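Local coordinates for ThermoDBP-single stranded DNA binding protein (Thermoproteus tenax, PDB 3TEK), which binds single-stranded DNA, through a domain of novel structure, and probably takes the place of the canonical single-stranded DNA-binding protein in the Thermoproteales, at residues K34-A37 against G38-F41; S82-F85 against R86-R90. All coordinates share one frame; numbering follows the deposited sequence.

Contact 1: K34-A37 against G38-F41; sequences KTSA and GRLF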
loop_
_atom_site.group_PDB
_atom_site.type_symbol
_atom_site.label_atom_id
_atom_site.label_comp_id
_atom_site.label_asym_id
_atom_site.label_seq_id
_atom_site.Cartn_x
_atom_site.Cartn_y
_atom_site.Cartn_z
ATOM N N LYS A 34 -4.145 -3.402 11.225
ATOM C CA LYS A 34 -5.496 -3.785 11.613
ATOM C C LYS A 34 -6.391 -2.572 11.381
ATOM O O LYS A 34 -6.157 -1.507 11.957
ATOM C CB LYS A 34 -5.475 -4.207 13.098
ATOM C CG LYS A 34 -6.699 -4.933 13.656
ATOM C CD LYS A 34 -6.314 -5.565 15.016
ATOM C CE LYS A 34 -7.486 -5.829 15.931
ATOM N NZ LYS A 34 -6.971 -6.180 17.284
ATOM N N THR A 35 -7.405 -2.716 10.542
ATOM C CA THR A 35 -8.208 -1.561 10.138
ATOM C C THR A 35 -9.597 -2.000 9.668
ATOM O O THR A 35 -9.942 -3.168 9.770
ATOM C CB THR A 35 -7.498 -0.755 9.041
ATOM O OG1 THR A 35 -8.240 0.438 8.754
ATOM C CG2 THR A 35 -7.336 -1.574 7.776
ATOM N N SER A 36 -10.385 -1.063 9.174
ATOM C CA SER A 36 -11.702 -1.378 8.634
ATOM C C SER A 36 -11.764 -0.708 7.293
ATOM O O SER A 36 -10.898 0.142 6.996
ATOM C CB SER A 36 -12.818 -0.832 9.529
ATOM O OG SER A 36 -12.768 0.588 9.603
ATOM N N ALA A 37 -12.769 -1.095 6.496
ATOM C CA ALA A 37 -12.994 -0.537 5.148
ATOM C C ALA A 37 -13.228 0.971 5.174
ATOM O O ALA A 37 -12.617 1.711 4.408
ATOM C CB ALA A 37 -14.166 -1.233 4.447
ATOM N N GLY A 38 -14.099 1.425 6.070
ATOM C CA GLY A 38 -14.337 2.844 6.253
ATOM C C GLY A 38 -13.058 3.635 6.530
ATOM O O GLY A 38 -12.858 4.715 5.966
ATOM N N ARG A 39 -12.207 3.124 7.415
ATOM C CA ARG A 39 -10.966 3.827 7.781
ATOM C C ARG A 39 -9.982 3.835 6.643
ATOM O O ARG A 39 -9.365 4.850 6.344
ATOM C CB ARG A 39 -10.274 3.164 8.970
ATOM C CG ARG A 39 -10.979 3.307 10.308
ATOM C CD ARG A 39 -10.119 2.692 11.433
ATOM N NE ARG A 39 -8.698 3.052 11.342
ATOM C CZ ARG A 39 -8.173 4.236 11.654
ATOM N NH1 ARG A 39 -8.936 5.238 12.092
ATOM N NH2 ARG A 39 -6.863 4.425 11.524
ATOM N N LEU A 40 -9.828 2.680 6.015
ATOM C CA LEU A 40 -8.777 2.499 5.025
ATOM C C LEU A 40 -9.157 3.091 3.665
ATOM O O LEU A 40 -8.352 3.797 3.047
ATOM C CB LEU A 40 -8.432 1.017 4.869
ATOM C CG LEU A 40 -7.354 0.703 3.817
ATOM C CD1 LEU A 40 -5.973 1.298 4.159
ATOM C CD2 LEU A 40 -7.321 -0.822 3.618
ATOM N N PHE A 41 -10.361 2.767 3.206
ATOM C CA PHE A 41 -10.807 3.118 1.853
ATOM C C PHE A 41 -11.840 4.235 1.820
ATOM O O PHE A 41 -12.110 4.765 0.749
ATOM C CB PHE A 41 -11.432 1.916 1.130
ATOM C CG PHE A 41 -10.497 0.765 0.886
ATOM C CD1 PHE A 41 -9.311 0.936 0.187
ATOM C CD2 PHE A 41 -10.826 -0.513 1.341
ATOM C CE1 PHE A 41 -8.460 -0.154 -0.045
ATOM C CE2 PHE A 41 -9.998 -1.599 1.114
ATOM C CZ PHE A 41 -8.805 -1.421 0.424
#

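Contact 2: S82-F85 against R86-R90; sequences SEKF and RETSR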
loop_
_atom_site.group_PDB
_atom_site.type_symbol
_atom_site.label_atom_id
_atom_site.label_comp_id
_atom_site.label_asym_id
_atom_site.label_seq_id
_atom_site.Cartn_x
_atom_site.Cartn_y
_atom_site.Cartn_z
ATOM N N SER A 82 5.017 14.027 -8.806
ATOM C CA SER A 82 5.070 13.655 -10.229
ATOM C C SER A 82 3.742 13.015 -10.650
ATOM O O SER A 82 3.082 12.351 -9.856
ATOM C CB SER A 82 6.136 12.620 -10.464
ATOM O OG SER A 82 5.772 11.400 -9.829
ATOM N N GLU A 83 3.392 13.203 -11.912
ATOM C CA GLU A 83 2.197 12.589 -12.485
ATOM C C GLU A 83 2.249 11.076 -12.345
ATOM O O GLU A 83 1.256 10.443 -11.984
ATOM C CB GLU A 83 2.068 12.993 -13.964
ATOM C CG GLU A 83 0.811 12.427 -14.639
ATOM C CD GLU A 83 0.975 11.035 -15.223
ATOM O OE1 GLU A 83 2.113 10.598 -15.450
ATOM O OE2 GLU A 83 -0.053 10.360 -15.470
ATOM N N LYS A 84 3.404 10.482 -12.629
ATOM C CA LYS A 84 3.512 9.014 -12.623
ATOM C C LYS A 84 3.266 8.374 -11.249
ATOM O O LYS A 84 2.570 7.360 -11.142
ATOM C CB LYS A 84 4.873 8.554 -13.143
ATOM C CG LYS A 84 4.866 7.132 -13.647
ATOM C CD LYS A 84 4.451 7.066 -15.126
ATOM C CE LYS A 84 3.761 5.781 -15.469
ATOM N NZ LYS A 84 3.544 5.658 -16.952
ATOM N N PHE A 85 3.843 8.945 -10.213
ATOM C CA PHE A 85 3.605 8.441 -8.844
ATOM C C PHE A 85 2.179 8.651 -8.395
ATOM O O PHE A 85 1.580 7.745 -7.823
ATOM C CB PHE A 85 4.530 9.082 -7.847
ATOM C CG PHE A 85 4.419 8.525 -6.445
ATOM C CD1 PHE A 85 4.881 7.255 -6.148
ATOM C CD2 PHE A 85 3.894 9.294 -5.427
ATOM C CE1 PHE A 85 4.798 6.739 -4.840
ATOM C CE2 PHE A 85 3.815 8.798 -4.105
ATOM C CZ PHE A 85 4.269 7.529 -3.815
ATOM N N ARG A 86 1.628 9.832 -8.665
ATOM C CA ARG A 86 0.260 10.124 -8.220
ATOM C C ARG A 86 -0.723 9.213 -8.949
ATOM O O ARG A 86 -1.634 8.640 -8.337
ATOM C CB ARG A 86 -0.124 11.598 -8.446
ATOM C CG ARG A 86 0.641 12.633 -7.628
ATOM C CD ARG A 86 0.203 12.651 -6.163
ATOM N NE ARG A 86 1.122 13.460 -5.338
ATOM C CZ ARG A 86 0.868 14.669 -4.823
ATOM N NH1 ARG A 86 -0.313 15.277 -5.006
ATOM N NH2 ARG A 86 1.812 15.271 -4.106
ATOM N N GLU A 87 -0.541 9.077 -10.263
ATOM C CA GLU A 87 -1.424 8.212 -11.063
ATOM C C GLU A 87 -1.345 6.728 -10.653
ATOM O O GLU A 87 -2.367 6.064 -10.513
ATOM C CB GLU A 87 -1.095 8.333 -12.546
ATOM C CG GLU A 87 -1.765 7.271 -13.416
ATOM C CD GLU A 87 -3.277 7.320 -13.288
ATOM O OE1 GLU A 87 -3.785 8.387 -12.850
ATOM O OE2 GLU A 87 -3.964 6.305 -13.605
ATOM N N THR A 88 -0.141 6.208 -10.493
ATOM C CA THR A 88 0.028 4.796 -10.156
ATOM C C THR A 88 -0.351 4.499 -8.698
ATOM O O THR A 88 -0.821 3.416 -8.412
ATOM C CB THR A 88 1.430 4.233 -10.530
ATOM O OG1 THR A 88 2.486 4.893 -9.791
ATOM C CG2 THR A 88 1.664 4.308 -12.055
ATOM N N SER A 89 -0.206 5.482 -7.794
ATOM C CA SER A 89 -0.754 5.328 -6.454
ATOM C C SER A 89 -2.294 5.270 -6.486
ATOM O O SER A 89 -2.912 4.459 -5.781
ATOM C CB SER A 89 -0.205 6.418 -5.513
ATOM O OG SER A 89 -0.803 7.652 -5.838
ATOM N N ARG A 90 -2.919 6.060 -7.351
ATOM C CA ARG A 90 -4.369 5.955 -7.536
ATOM C C ARG A 90 -4.796 4.626 -8.130
ATOM O O ARG A 90 -5.858 4.137 -7.794
ATOM C CB ARG A 90 -4.916 7.084 -8.412
ATOM C CG ARG A 90 -5.054 8.381 -7.663
ATOM C CD ARG A 90 -6.418 8.297 -6.830
ATOM N NE ARG A 90 -6.635 9.397 -5.888
ATOM C CZ ARG A 90 -7.700 9.512 -5.085
ATOM N NH1 ARG A 90 -8.680 8.604 -5.087
ATOM N NH2 ARG A 90 -7.790 10.550 -4.270
#

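Contact 1: K34-A37 against G38-F41
An N-cap opens the short helix 37-41, with Ser-36 meeting Arg-39 on the first turn. The serine OG accepts from Arg-39 N in a weak bond of 3.4 Å. Its position follows from chi1 of 63°, which sets OG between the backbone N and the carbonyl carbon, where it faces Arg-39 N. The same oxygen lies 3.3 Å from Arg-39 CG, so the aliphatic root of the arginine passes directly beside the cap. Thr-35 meets the same root, its OG1 3.4 Å from Arg-39 CB and the two side chains crossing at a slant. Bent at its third torsion (chi3 44°), the arginine carries its guanidinium to a salt bridge between NH2 and Glu-51 OE2, with Thr-35 OG1 lying obliquely near NE.

Two main-chain bonds of the helix, each from a residue to the fourth one before it, follow the serine cap. Leu-40 N donates to Ser-36 O at 2.9 Å, and Phe-41 N to Ala-37 O at 2.8 Å. Ser-36 N, by contrast, is buried in the turn without a partner in the model, probably at some cost. Thr-35 and Leu-40 meet at about a right angle, Thr-35 CG2 standing 4.0 Å from Leu-40 CB; both side chains also touch Phe-116 of strand 116-124. Leu-40 then leans over one face of its neighbour's ring, CD2 lying 3.6 Å above the plane of Phe-41 and displaced toward the rim. Both Phe-41, on Phe-93 and Lys-97, and Ala-37, on Phe-100 and Phe-101, rest against helix 83-108.

Contact 2: S82-F85 against R86-R90
Arg-86 lays the first part of its side chain over the carbonyl of Ser-82, CG coming within 3.3 Å of Ser-82 O. That oxygen also accepts from Arg-86 N at 3.1 Å. A bend at chi2 (-74°) then turns the arginine back toward the chain before the helix, where NE donates to Arg-80 O. Ser-82 is the N-cap of the long helix 83-108: its OG accepts from Phe-85 N at 3.1 Å, and it is hydrogen-bonded to Ile-79 O as well. Just after the cap, Glu-83 and, one turn on, Glu-87 run side by side and point the same way, their carboxylate planes only 3° apart. Glu-83 OE2 lies against Glu-87 CB but stays 5.0 Å from Glu-87 OE1, a spacing at which repulsion is probably modest.

Thr-88 grips Lys-84 O twice, with OG1 at 2.8 Å and the backbone N at 3.0 Å, the two donors arriving from opposite faces of the carbonyl plane. Thr-88 OG1 is further bonded to Leu-131 N, joining the helix to strand 131-142. Ser-89 N donates to Phe-85 O at 2.9 Å, whereas its OG reaches only three residues back, to Arg-86 O at 2.8 Å, from above the carbonyl plane and on the same face as Arg-90 N. The buried Phe-85 ring meets that of Phe-57 with the planes at about 55°, and it packs on Val-60 and Leu-131.

Overall arrangement
Both contacts are helix starts with a serine at the N-cap, the capping bond weak in contact 1 and an ordinary hydrogen bond in contact 2, and they follow in series along one chain, 34-41 well before 82-90. Their centres lie 22 Å apart and their nearest atoms about 8 Å, without touching. Helix 83-108 connects them: contact 2 forms its first turns, while Phe-93, Lys-97, Phe-100 and Phe-101, farther along, receive the side chains of contact 1. Each is also tied to the antiparallel sheet, contact 1 through Phe-116 of strand 116-124 and contact 2 through Leu-131 of the adjacent strand 131-142. All four segments belong to the single-stranded DNA-binding domain.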